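Local structure of endoglucanase (Uncultured bacterium, 3X17) at residues 345-350 / 354-359; 369-374 / 382-387; 415-420 / 459-464; 423-428 / 440-445. The protein probably hydrolyses internal beta-1,4-glucosidic bonds of cellulose, as a family 9 endoglucanase with an (alpha/alpha)6-barrel catalytic domain and an N-terminal Ig-like domain. All blocks are in the same frame, centred on the assembly; numbering follows the deposited sequence.

Contact 1 (345-350 / 354-359)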
loop_
_atom_site.group_PDB
_atom_site.type_symbol
_atom_site.label_atom_id
_atom_site.label_comp_id
_atom_site.label_asym_id
_atom_site.label_seq_id
_atom_site.Cartn_x
_atom_site.Cartn_y
_atom_site.Cartn_z
ATOM N N VAL A 345 4.820 -14.274 16.377
ATOM C CA VAL A 345 6.032 -13.440 16.397
ATOM C C VAL A 345 5.800 -12.153 17.176
ATOM O O VAL A 345 6.540 -11.858 18.110
ATOM C CB VAL A 345 6.519 -13.107 14.954
ATOM C CG1 VAL A 345 7.615 -12.039 14.982
ATOM C CG2 VAL A 345 7.036 -14.385 14.277
ATOM N N GLU A 346 4.775 -11.385 16.795
ATOM C CA GLU A 346 4.544 -10.058 17.408
ATOM C C GLU A 346 4.252 -10.152 18.919
ATOM O O GLU A 346 4.738 -9.350 19.717
ATOM C CB GLU A 346 3.420 -9.311 16.692
ATOM C CG GLU A 346 3.634 -9.188 15.187
ATOM C CD GLU A 346 4.929 -8.452 14.808
ATOM O OE1 GLU A 346 5.622 -7.906 15.700
ATOM O OE2 GLU A 346 5.210 -8.342 13.599
ATOM N N LEU A 347 3.486 -11.159 19.311
ATOM C CA LEU A 347 3.226 -11.378 20.722
ATOM C C LEU A 347 4.502 -11.793 21.464
ATOM O O LEU A 347 4.737 -11.344 22.586
ATOM C CB LEU A 347 2.108 -12.419 20.917
ATOM C CG LEU A 347 0.702 -11.786 20.830
ATOM C CD1 LEU A 347 -0.377 -12.821 20.502
ATOM C CD2 LEU A 347 0.399 -11.070 22.140
ATOM N N TRP A 348 5.260 -12.715 20.869
ATOM C CA TRP A 348 6.576 -13.093 21.394
ATOM C C TRP A 348 7.488 -11.881 21.591
ATOM O O TRP A 348 8.167 -11.766 22.618
ATOM C CB TRP A 348 7.270 -14.114 20.485
ATOM C CG TRP A 348 8.635 -14.484 21.010
ATOM C CD1 TRP A 348 8.927 -14.993 22.258
ATOM C CD2 TRP A 348 9.893 -14.252 20.374
ATOM N NE1 TRP A 348 10.282 -15.125 22.414
ATOM C CE2 TRP A 348 10.904 -14.666 21.282
ATOM C CE3 TRP A 348 10.268 -13.797 19.109
ATOM C CZ2 TRP A 348 12.253 -14.631 20.960
ATOM C CZ3 TRP A 348 11.617 -13.744 18.797
ATOM C CH2 TRP A 348 12.592 -14.158 19.717
ATOM N N VAL A 349 7.490 -10.980 20.605
ATOM C CA VAL A 349 8.417 -9.846 20.590
ATOM C C VAL A 349 8.119 -8.902 21.731
ATOM O O VAL A 349 9.051 -8.422 22.383
ATOM C CB VAL A 349 8.373 -9.037 19.259
ATOM C CG1 VAL A 349 9.063 -7.686 19.436
ATOM C CG2 VAL A 349 9.015 -9.810 18.125
ATOM N N VAL A 350 6.839 -8.612 21.982
ATOM C CA VAL A 350 6.477 -7.647 23.054
ATOM C C VAL A 350 6.382 -8.255 24.475
ATOM O O VAL A 350 6.586 -7.549 25.475
ATOM C CB VAL A 350 5.176 -6.852 22.699
ATOM C CG1 VAL A 350 3.946 -7.766 22.652
ATOM C CG2 VAL A 350 4.968 -5.635 23.631
ATOM N N ALA A 354 7.418 -17.692 26.378
ATOM C CA ALA A 354 7.631 -18.977 25.736
ATOM C C ALA A 354 6.421 -19.483 24.943
ATOM O O ALA A 354 6.582 -20.098 23.866
ATOM C CB ALA A 354 8.074 -20.029 26.774
ATOM N N GLU A 355 5.215 -19.248 25.467
ATOM C CA GLU A 355 4.033 -19.797 24.802
ATOM C C GLU A 355 3.965 -19.381 23.337
ATOM O O GLU A 355 3.593 -20.192 22.488
ATOM C CB GLU A 355 2.735 -19.445 25.535
ATOM C CG GLU A 355 2.352 -17.949 25.536
ATOM C CD GLU A 355 1.063 -17.687 26.303
ATOM O OE1 GLU A 355 0.100 -18.457 26.129
ATOM O OE2 GLU A 355 1.016 -16.737 27.106
ATOM N N TYR A 356 4.348 -18.133 23.042
ATOM C CA TYR A 356 4.348 -17.622 21.676
ATOM C C TYR A 356 5.510 -18.178 20.836
ATOM O O TYR A 356 5.313 -18.597 19.695
ATOM C CB TYR A 356 4.323 -16.078 21.655
ATOM C CG TYR A 356 3.224 -15.500 22.513
ATOM C CD1 TYR A 356 1.895 -15.856 22.296
ATOM C CD2 TYR A 356 3.520 -14.765 23.646
ATOM C CE1 TYR A 356 0.889 -15.388 23.105
ATOM C CE2 TYR A 356 2.506 -14.315 24.492
ATOM C CZ TYR A 356 1.204 -14.632 24.210
ATOM O OH TYR A 356 0.198 -14.188 25.021
ATOM N N HIS A 357 6.711 -18.232 21.411
ATOM C CA HIS A 357 7.864 -18.796 20.673
ATOM C C HIS A 357 7.723 -20.303 20.406
ATOM O O HIS A 357 8.123 -20.788 19.350
ATOM C CB HIS A 357 9.204 -18.475 21.348
ATOM C CG HIS A 357 10.386 -18.834 20.507
ATOM N ND1 HIS A 357 11.007 -17.924 19.676
ATOM C CD2 HIS A 357 10.952 -20.035 20.236
ATOM C CE1 HIS A 357 11.919 -18.542 18.950
ATOM N NE2 HIS A 357 11.911 -19.823 19.275
ATOM N N ASP A 358 7.106 -21.021 21.343
ATOM C CA ASP A 358 6.756 -22.430 21.136
ATOM C C ASP A 358 5.976 -22.622 19.842
ATOM O O ASP A 358 6.261 -23.544 19.062
ATOM C CB ASP A 358 5.942 -22.994 22.318
ATOM C CG ASP A 358 6.795 -23.234 23.573
ATOM O OD1 ASP A 358 8.034 -23.173 23.489
ATOM O OD2 ASP A 358 6.222 -23.411 24.674
ATOM N N TYR A 359 4.986 -21.760 19.602
ATOM C CA TYR A 359 4.197 -21.909 18.388
ATOM C C TYR A 359 5.113 -21.758 17.186
ATOM O O TYR A 359 5.078 -22.561 16.246
ATOM C CB TYR A 359 3.039 -20.903 18.326
ATOM C CG TYR A 359 2.153 -21.083 17.103
ATOM C CD1 TYR A 359 2.456 -20.448 15.920
ATOM C CD2 TYR A 359 1.048 -21.936 17.126
ATOM C CE1 TYR A 359 1.691 -20.595 14.803
ATOM C CE2 TYR A 359 0.290 -22.127 15.986
ATOM C CZ TYR A 359 0.610 -21.420 14.837
ATOM O OH TYR A 359 -0.131 -21.547 13.690
#
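Tyr356 and Trp348 meet CB to CB inside a helical hairpin of the (alpha/alpha)6 barrel, where a short turn joins helices 337-351 and 354-366; their segments run at 145° with axes 8.1 Å apart. Following Tyr356 outward, CB rests 3.6 Å from Trp348 N. With CG anti to the carbonyl carbon (chi1 -51°), the ring swings over Leu347. Leu347 CB stands over the ring centre, a CH-pi contact 3.6 Å from the centroid, closest to CG and almost as near CD1. Farther out on the tyrosine, Tyr356 CD2 passes Leu347 O, Tyr356 CE1 reaches Leu347 CD1 at 3.9 Å, and Tyr356 CZ comes near Leu347 CD2. On the opposite face lies the CG of Glu355, and Trp308 of helix 294-312 meets the ring edge-to-face. With alanine in place of Tyr356, Leu347 CB would probably lose the ring face it lies against, and Trp308 one of its edge-to-face partners. On the next residue, His357 turns its ring edge to the face of the Trp348 six-membered ring, planes at 63°. Behind that edge, His357 CB sits over the five-membered ring of Trp348, 3.6 Å from its CD1.

Contact 2 (369-374 / 382-387)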
loop_
_atom_site.group_PDB
_atom_site.type_symbol
_atom_site.label_atom_id
_atom_site.label_comp_id
_atom_site.label_asym_id
_atom_site.label_seq_id
_atom_site.Cartn_x
_atom_site.Cartn_y
_atom_site.Cartn_z
ATOM N N PRO A 369 5.737 -20.267 7.040
ATOM C CA PRO A 369 4.901 -19.674 5.990
ATOM C C PRO A 369 5.782 -19.305 4.803
ATOM O O PRO A 369 6.944 -18.957 5.008
ATOM C CB PRO A 369 4.394 -18.381 6.653
ATOM C CG PRO A 369 4.433 -18.650 8.112
ATOM C CD PRO A 369 5.596 -19.567 8.338
ATOM N N ALA A 370 5.263 -19.383 3.579
ATOM C CA ALA A 370 6.000 -18.866 2.419
ATOM C C ALA A 370 6.356 -17.387 2.625
ATOM O O ALA A 370 5.610 -16.642 3.288
ATOM C CB ALA A 370 5.189 -19.051 1.112
ATOM N N TYR A 371 7.539 -17.002 2.132
ATOM C CA TYR A 371 7.997 -15.626 2.183
ATOM C C TYR A 371 7.510 -14.888 0.940
ATOM O O TYR A 371 7.852 -15.239 -0.191
ATOM C CB TYR A 371 9.539 -15.536 2.272
ATOM C CG TYR A 371 10.033 -14.135 2.606
ATOM C CD1 TYR A 371 9.966 -13.646 3.893
ATOM C CD2 TYR A 371 10.479 -13.275 1.609
ATOM C CE1 TYR A 371 10.402 -12.370 4.205
ATOM C CE2 TYR A 371 10.859 -11.995 1.893
ATOM C CZ TYR A 371 10.873 -11.561 3.205
ATOM O OH TYR A 371 11.285 -10.283 3.495
ATOM N N ALA A 372 6.685 -13.877 1.137
ATOM C CA ALA A 372 6.053 -13.243 -0.018
ATOM C C ALA A 372 5.786 -11.791 0.325
ATOM O O ALA A 372 5.866 -11.417 1.500
ATOM C CB ALA A 372 4.769 -13.976 -0.384
ATOM N N PRO A 373 5.590 -10.943 -0.699
ATOM C CA PRO A 373 5.365 -9.516 -0.420
ATOM C C PRO A 373 4.130 -9.436 0.494
ATOM O O PRO A 373 3.252 -10.290 0.407
ATOM C CB PRO A 373 5.034 -8.932 -1.799
ATOM C CG PRO A 373 5.644 -9.904 -2.802
ATOM C CD PRO A 373 5.717 -11.245 -2.141
ATOM N N VAL A 374 4.142 -8.523 1.451
ATOM C CA VAL A 374 3.047 -8.404 2.420
ATOM C C VAL A 374 1.734 -8.150 1.706
ATOM O O VAL A 374 1.658 -7.287 0.804
ATOM C CB VAL A 374 3.339 -7.252 3.397
ATOM C CG1 VAL A 374 2.081 -6.878 4.187
ATOM C CG2 VAL A 374 4.514 -7.651 4.304
ATOM N N LEU A 382 6.213 -9.606 7.619
ATOM C CA LEU A 382 6.370 -8.741 8.790
ATOM C C LEU A 382 6.826 -9.554 10.008
ATOM O O LEU A 382 7.551 -9.072 10.881
ATOM C CB LEU A 382 5.056 -8.030 9.110
ATOM C CG LEU A 382 4.474 -7.043 8.079
ATOM C CD1 LEU A 382 3.065 -6.551 8.485
ATOM C CD2 LEU A 382 5.383 -5.834 7.834
ATOM N N GLY A 383 6.414 -10.807 10.057
ATOM C CA GLY A 383 6.825 -11.650 11.163
ATOM C C GLY A 383 8.284 -12.036 10.985
ATOM O O GLY A 383 9.069 -11.972 11.929
ATOM N N TYR A 384 8.637 -12.469 9.776
ATOM C CA TYR A 384 10.039 -12.755 9.457
ATOM C C TYR A 384 10.917 -11.599 9.909
ATOM O O TYR A 384 11.880 -11.795 10.641
ATOM C CB TYR A 384 10.212 -12.934 7.948
ATOM C CG TYR A 384 9.965 -14.333 7.462
ATOM C CD1 TYR A 384 8.670 -14.803 7.233
ATOM C CD2 TYR A 384 11.033 -15.153 7.119
ATOM C CE1 TYR A 384 8.451 -16.102 6.731
ATOM C CE2 TYR A 384 10.825 -16.413 6.601
ATOM C CZ TYR A 384 9.546 -16.897 6.431
ATOM O OH TYR A 384 9.392 -18.158 5.896
ATOM N N PHE A 385 10.547 -10.386 9.502
ATOM C CA PHE A 385 11.386 -9.216 9.719
ATOM C C PHE A 385 11.453 -8.858 11.192
ATOM O O PHE A 385 12.505 -8.468 11.683
ATOM C CB PHE A 385 10.882 -8.021 8.902
ATOM C CG PHE A 385 11.855 -6.856 8.849
ATOM C CD1 PHE A 385 13.007 -6.918 8.042
ATOM C CD2 PHE A 385 11.644 -5.727 9.628
ATOM C CE1 PHE A 385 13.931 -5.881 8.044
ATOM C CE2 PHE A 385 12.531 -4.660 9.585
ATOM C CZ PHE A 385 13.682 -4.736 8.780
ATOM N N ASP A 386 10.317 -8.943 11.888
ATOM C CA ASP A 386 10.236 -8.465 13.269
ATOM C C ASP A 386 10.914 -9.452 14.213
ATOM O O ASP A 386 11.602 -9.058 15.156
ATOM C CB ASP A 386 8.783 -8.248 13.700
ATOM C CG ASP A 386 8.243 -6.908 13.242
ATOM O OD1 ASP A 386 9.038 -6.124 12.662
ATOM O OD2 ASP A 386 7.021 -6.665 13.380
ATOM N N TYR A 387 10.750 -10.736 13.937
ATOM C CA TYR A 387 11.540 -11.753 14.614
ATOM C C TYR A 387 13.077 -11.528 14.518
ATOM O O TYR A 387 13.757 -11.429 15.541
ATOM C CB TYR A 387 11.201 -13.134 14.068
ATOM C CG TYR A 387 11.837 -14.264 14.870
ATOM C CD1 TYR A 387 13.225 -14.455 14.866
ATOM C CD2 TYR A 387 11.046 -15.177 15.561
ATOM C CE1 TYR A 387 13.811 -15.510 15.560
ATOM C CE2 TYR A 387 11.616 -16.245 16.250
ATOM C CZ TYR A 387 13.002 -16.393 16.271
ATOM O OH TYR A 387 13.561 -17.443 16.989
#
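In the (alpha/alpha)6 barrel of the family 9 domain, the long connection from helix 354-366 to helix 381-390 folds back on the helix it leads into, and Tyr371 in the loop meets Tyr384 in the helix as a T-shaped aromatic pair. Tyr371 supplies the edge and Tyr384 the face: CD1 of Tyr371 stands over the middle of the Tyr384 ring, 3.6 Å from Tyr384 CG, while CE1 of Tyr371 slips toward Tyr384 CB at 3.8 Å. The planes stand at 75° and the centroids 5.0 Å apart. Tyr384 has its CG anti to the carbonyl carbon (chi1 -87°), which sends the ring out across the loop and brings its hydroxyl to the backbone. There it donates a hydrogen bond to Pro369 O, with OH and O 2.7 Å apart and an angle of 170° at the oxygen, so the donor meets the carbonyl nearly head-on. That bond holds the end of the ring in place, while Tyr371 packed over the face probably hinders its rotation. Farther along the loop, Val374 CG2 packs on Leu382 CG at 3.8 Å, the two side chains crossing at about a right angle. Around the contact, Pro369 leans on Phe341 and on the calcium ligand Asp338 of helix 337-351, Leu402 and Arg405 of helix 396-418 touch Tyr384, and Leu445 and Phe448 of helix 435-452 touch Tyr371.

Contact 3 (415-420 / 459-464)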
loop_
_atom_site.group_PDB
_atom_site.type_symbol
_atom_site.label_atom_id
_atom_site.label_comp_id
_atom_site.label_asym_id
_atom_site.label_seq_id
_atom_site.Cartn_x
_atom_site.Cartn_y
_atom_site.Cartn_z
ATOM N N GLN A 415 15.756 -9.596 -9.368
ATOM C CA GLN A 415 15.884 -10.238 -10.674
ATOM C C GLN A 415 14.748 -9.882 -11.633
ATOM O O GLN A 415 14.971 -9.698 -12.853
ATOM C CB GLN A 415 15.965 -11.750 -10.512
ATOM C CG GLN A 415 15.523 -12.514 -11.748
ATOM C CD GLN A 415 15.680 -14.027 -11.604
ATOM O OE1 GLN A 415 15.202 -14.790 -12.442
ATOM N NE2 GLN A 415 16.364 -14.461 -10.553
ATOM N N THR A 416 13.516 -9.825 -11.114
ATOM C CA THR A 416 12.396 -9.383 -11.949
ATOM C C THR A 416 12.571 -7.916 -12.345
ATOM O O THR A 416 12.375 -7.533 -13.500
ATOM C CB THR A 416 11.036 -9.598 -11.256
ATOM O OG1 THR A 416 10.946 -10.949 -10.792
ATOM C CG2 THR A 416 9.875 -9.336 -12.237
ATOM N N TYR A 417 12.982 -7.099 -11.392
ATOM C CA TYR A 417 13.182 -5.690 -11.663
ATOM C C TYR A 417 14.169 -5.519 -12.828
ATOM O O TYR A 417 13.994 -4.644 -13.684
ATOM C CB TYR A 417 13.697 -4.997 -10.405
ATOM C CG TYR A 417 14.485 -3.723 -10.635
ATOM C CD1 TYR A 417 13.840 -2.510 -10.837
ATOM C CD2 TYR A 417 15.877 -3.720 -10.558
ATOM C CE1 TYR A 417 14.563 -1.317 -11.029
ATOM C CE2 TYR A 417 16.604 -2.529 -10.685
ATOM C CZ TYR A 417 15.931 -1.335 -10.944
ATOM O OH TYR A 417 16.626 -0.152 -11.097
ATOM N N GLU A 418 15.184 -6.372 -12.871
ATOM C CA GLU A 418 16.202 -6.254 -13.907
ATOM C C GLU A 418 15.656 -6.693 -15.257
ATOM O O GLU A 418 16.130 -6.241 -16.284
ATOM C CB GLU A 418 17.438 -7.081 -13.555
ATOM C CG GLU A 418 18.212 -6.538 -12.355
ATOM C CD GLU A 418 19.667 -6.962 -12.379
ATOM O OE1 GLU A 418 19.935 -8.189 -12.353
ATOM O OE2 GLU A 418 20.528 -6.062 -12.443
ATOM N N GLN A 419 14.626 -7.532 -15.249
ATOM C CA GLN A 419 13.987 -7.958 -16.492
ATOM C C GLN A 419 12.978 -6.943 -17.038
ATOM O O GLN A 419 12.281 -7.239 -17.995
ATOM C CB GLN A 419 13.304 -9.314 -16.305
ATOM C CG GLN A 419 14.279 -10.436 -16.074
ATOM C CD GLN A 419 13.643 -11.696 -15.493
ATOM O OE1 GLN A 419 14.161 -12.790 -15.703
ATOM N NE2 GLN A 419 12.554 -11.551 -14.734
ATOM N N SER A 420 12.901 -5.752 -16.452
ATOM C CA SER A 420 11.727 -4.915 -16.651
ATOM C C SER A 420 12.104 -3.493 -17.013
ATOM O O SER A 420 12.602 -2.735 -16.188
ATOM C CB SER A 420 10.840 -4.912 -15.406
ATOM O OG SER A 420 9.693 -4.092 -15.601
ATOM N N GLU A 459 17.967 -0.292 -2.869
ATOM C CA GLU A 459 17.345 0.990 -2.595
ATOM C C GLU A 459 16.957 1.712 -3.887
ATOM O O GLU A 459 15.868 2.317 -3.993
ATOM C CB GLU A 459 18.291 1.845 -1.764
ATOM C CG GLU A 459 17.612 2.963 -1.003
ATOM C CD GLU A 459 18.568 3.678 -0.050
ATOM O OE1 GLU A 459 18.901 3.103 0.997
ATOM O OE2 GLU A 459 19.039 4.780 -0.377
ATOM N N ARG A 460 17.798 1.568 -4.902
ATOM C CA ARG A 460 17.441 2.087 -6.212
ATOM C C ARG A 460 16.194 1.373 -6.753
ATOM O O ARG A 460 15.289 2.023 -7.277
ATOM C CB ARG A 460 18.596 1.999 -7.222
ATOM C CG ARG A 460 18.212 2.564 -8.617
ATOM C CD ARG A 460 19.365 2.453 -9.631
ATOM N NE ARG A 460 19.507 1.089 -10.155
ATOM C CZ ARG A 460 20.545 0.283 -9.909
ATOM N NH1 ARG A 460 21.554 0.709 -9.149
ATOM N NH2 ARG A 460 20.571 -0.954 -10.414
ATOM N N ALA A 461 16.173 0.045 -6.649
ATOM C CA ALA A 461 15.052 -0.725 -7.160
ATOM C C ALA A 461 13.762 -0.370 -6.428
ATOM O O ALA A 461 12.705 -0.372 -7.031
ATOM C CB ALA A 461 15.328 -2.236 -7.089
ATOM N N ALA A 462 13.842 -0.117 -5.121
ATOM C CA ALA A 462 12.685 0.321 -4.357
ATOM C C ALA A 462 12.235 1.703 -4.830
ATOM O O ALA A 462 11.036 1.943 -5.040
ATOM C CB ALA A 462 13.011 0.350 -2.856
ATOM N N LEU A 463 13.177 2.624 -4.994
ATOM C CA LEU A 463 12.820 3.966 -5.473
ATOM C C LEU A 463 12.078 3.863 -6.798
ATOM O O LEU A 463 11.136 4.621 -7.064
ATOM C CB LEU A 463 14.060 4.844 -5.673
ATOM C CG LEU A 463 13.823 6.238 -6.259
ATOM C CD1 LEU A 463 12.827 7.031 -5.351
ATOM C CD2 LEU A 463 15.163 6.985 -6.305
ATOM N N ALA A 464 12.520 2.929 -7.625
ATOM C CA ALA A 464 11.942 2.746 -8.953
ATOM C C ALA A 464 10.442 2.395 -8.878
ATOM O O ALA A 464 9.713 2.525 -9.882
ATOM C CB ALA A 464 12.708 1.657 -9.696
#
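Arg460 and two alanines of helix 456-469 receive Tyr417, which comes from the last turn of helix 396-418 and fills the space between two helices of the (alpha/alpha)6 barrel. Arg460 comes first. Its chain runs straight to CD and then bends at chi3 (78°), turning NE back toward the tyrosine. NE donates a hydrogen bond to Tyr417 OH, 3.3 Å long and 153° at the hydrogen; the oxygen sits a little out of the guanidinium plane, which is itself turned obliquely to the ring. Glu418 lies near the same guanidinium, its OE2 still 5.5 Å from Arg460 NH2, so any attraction there would be felt at a distance. Next in sequence, Ala461 puts its methyl squarely over the Tyr417 ring in a CH-pi contact, CB 3.7 Å from the centroid and only 7° off the normal. The small residue lets the flat ring lie close against the helix, and Ala461 CA comes within 3.9 Å of Tyr417 CZ. Ala462 faces the other way, onto Leu447 of helix 435-452, and Leu463 packs on Phe556 of helix 543-558. One turn on from Ala461, Ala464 comes round to the tyrosine again and completes the seat: its CB touches Tyr417 CE1 at 3.8 Å.

Contact 4 (423-428 / 440-445)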
loop_
_atom_site.group_PDB
_atom_site.type_symbol
_atom_site.label_atom_id
_atom_site.label_comp_id
_atom_site.label_asym_id
_atom_site.label_seq_id
_atom_site.Cartn_x
_atom_site.Cartn_y
_atom_site.Cartn_z
ATOM N N GLY A 423 11.069 -0.746 -14.622
ATOM C CA GLY A 423 11.328 -0.899 -13.194
ATOM C C GLY A 423 10.352 -1.795 -12.442
ATOM O O GLY A 423 10.728 -2.419 -11.467
ATOM N N VAL A 424 9.107 -1.880 -12.907
ATOM C CA VAL A 424 8.054 -2.579 -12.152
ATOM C C VAL A 424 8.336 -4.069 -12.146
ATOM O O VAL A 424 8.574 -4.650 -13.192
ATOM C CB VAL A 424 6.627 -2.294 -12.712
ATOM C CG1 VAL A 424 6.522 -2.664 -14.185
ATOM C CG2 VAL A 424 5.573 -3.073 -11.907
ATOM N N PRO A 425 8.456 -4.664 -10.950
ATOM C CA PRO A 425 8.900 -6.059 -10.828
ATOM C C PRO A 425 7.785 -7.054 -11.088
ATOM O O PRO A 425 7.618 -8.023 -10.336
ATOM C CB PRO A 425 9.406 -6.152 -9.378
ATOM C CG PRO A 425 8.771 -4.991 -8.669
ATOM C CD PRO A 425 8.147 -4.063 -9.643
ATOM N N ILE A 426 7.115 -6.881 -12.221
ATOM C CA ILE A 426 5.971 -7.700 -12.559
ATOM C C ILE A 426 6.007 -7.987 -14.054
ATOM O O ILE A 426 6.127 -7.070 -14.862
ATOM C CB ILE A 426 4.643 -6.988 -12.192
ATOM C CG1 ILE A 426 4.652 -6.609 -10.700
ATOM C CG2 ILE A 426 3.466 -7.889 -12.505
ATOM C CD1 ILE A 426 3.533 -5.642 -10.270
ATOM N N LEU A 427 5.956 -9.260 -14.424
ATOM C CA LEU A 427 6.020 -9.610 -15.850
ATOM C C LEU A 427 4.624 -9.677 -16.469
ATOM O O LEU A 427 3.626 -9.964 -15.777
ATOM C CB LEU A 427 6.748 -10.937 -16.054
ATOM C CG LEU A 427 8.170 -11.077 -15.485
ATOM C CD1 LEU A 427 8.684 -12.478 -15.720
ATOM C CD2 LEU A 427 9.102 -10.044 -16.136
ATOM N N ALA A 428 4.569 -9.414 -17.770
ATOM C CA ALA A 428 3.382 -9.648 -18.575
ATOM C C ALA A 428 2.763 -11.023 -18.312
ATOM O O ALA A 428 3.468 -12.026 -18.219
ATOM C CB ALA A 428 3.708 -9.487 -20.078
ATOM N N LEU A 440 4.791 -1.978 -4.959
ATOM C CA LEU A 440 5.320 -1.247 -3.824
ATOM C C LEU A 440 5.651 -2.202 -2.681
ATOM O O LEU A 440 6.636 -2.001 -1.960
ATOM C CB LEU A 440 4.349 -0.158 -3.387
ATOM C CG LEU A 440 4.366 1.127 -4.226
ATOM C CD1 LEU A 440 3.070 1.906 -3.946
ATOM C CD2 LEU A 440 5.591 2.011 -3.887
ATOM N N ALA A 441 4.839 -3.244 -2.513
ATOM C CA ALA A 441 5.083 -4.264 -1.491
ATOM C C ALA A 441 6.388 -5.013 -1.793
ATOM O O ALA A 441 7.071 -5.442 -0.868
ATOM C CB ALA A 441 3.917 -5.259 -1.431
ATOM N N LYS A 442 6.678 -5.237 -3.073
ATOM C CA LYS A 442 7.974 -5.789 -3.475
ATOM C C LYS A 442 9.122 -4.806 -3.251
ATOM O O LYS A 442 10.234 -5.215 -2.916
ATOM C CB LYS A 442 7.965 -6.254 -4.936
ATOM C CG LYS A 442 7.176 -7.523 -5.178
ATOM C CD LYS A 442 7.060 -7.824 -6.705
ATOM C CE LYS A 442 6.565 -9.276 -6.926
ATOM N NZ LYS A 442 6.506 -9.652 -8.389
ATOM N N GLY A 443 8.839 -3.516 -3.419
ATOM C CA GLY A 443 9.729 -2.466 -2.969
ATOM C C GLY A 443 10.065 -2.614 -1.499
ATOM O O GLY A 443 11.227 -2.493 -1.086
ATOM N N MET A 444 9.033 -2.887 -0.711
ATOM C CA MET A 444 9.188 -3.144 0.720
ATOM C C MET A 444 10.103 -4.348 1.008
ATOM O O MET A 444 10.924 -4.261 1.882
ATOM C CB MET A 444 7.819 -3.326 1.402
ATOM C CG MET A 444 7.890 -3.410 2.938
ATOM S SD MET A 444 6.334 -4.017 3.644
ATOM C CE MET A 444 5.208 -2.701 3.205
ATOM N N LEU A 445 9.991 -5.446 0.268
ATOM C CA LEU A 445 10.919 -6.564 0.499
ATOM C C LEU A 445 12.372 -6.217 0.166
ATOM O O LEU A 445 13.287 -6.629 0.894
ATOM C CB LEU A 445 10.502 -7.858 -0.211
ATOM C CG LEU A 445 9.067 -8.358 -0.009
ATOM C CD1 LEU A 445 8.823 -9.560 -0.901
ATOM C CD2 LEU A 445 8.752 -8.660 1.453
#
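Pro425, which packs against Lys442, is the centre of an inverse gamma turn, closed by a weak backbone bond from Ile426 N to Val424 O at 2.8 Å. The turn presents both the ring and the carbonyl of Pro425 to helix 435-452, and Lys442 uses both. With CG anti to the carbonyl carbon (chi1 -73°) and the rest of the chain extended, the lysine slides alongside the proline in the opposite direction. Its methylenes pack on CB and CG of the proline ring: Lys442 CD sits 3.8 Å from Pro425 CG, and Lys442 CB follows at 4.0 Å from the same atom. At the tip, NZ donates a hydrogen bond to Pro425 O, 2.8 Å away, approaching at 160° to the C=O bond. Ile426 borders the ammonium group more loosely, its CG1 4.2 Å from Lys442 NZ. This is a loop-to-helix contact of the (alpha/alpha)6 barrel: the connection between helices 396-418 and 435-452 is pinned to the helix that follows it. A methionine in place of Lys442 could still lie along the proline ring, but Pro425 O would probably be left without its ammonium donor and the turn less firmly held to the helix. Glu438, one turn earlier, makes a long, weak ion pair with the same NZ. Farther along the loop, Ala428 forms backbone hydrogen bonds with Leu77 of the Ig-like domain, while Pro425 also touches Val413 of helix 396-418 and Gln465 of helix 456-469.

Overall arrangement
From the N terminus, the chain first meets contact 1, closing the tight turn between helices 337-351 and 354-366. Contact 2 follows in series, folding the next connection onto helix 381-390; the two touch where Val345 packs on Gly383 and Tyr387. Contact 3 closes a longer loop, from the end of helix 396-418 to helix 456-469, and contact 4 lies wholly within it, fastening the intervening connection to helix 435-452. Their centres are 7 Å apart, and Tyr417 touches Gly423. Contact 2 also reaches contact 4, through Pro373 against Lys442 and Leu445, so packing runs continuously through successive helices of the barrel, although contacts 1 and 3 lie 34 Å apart between centres.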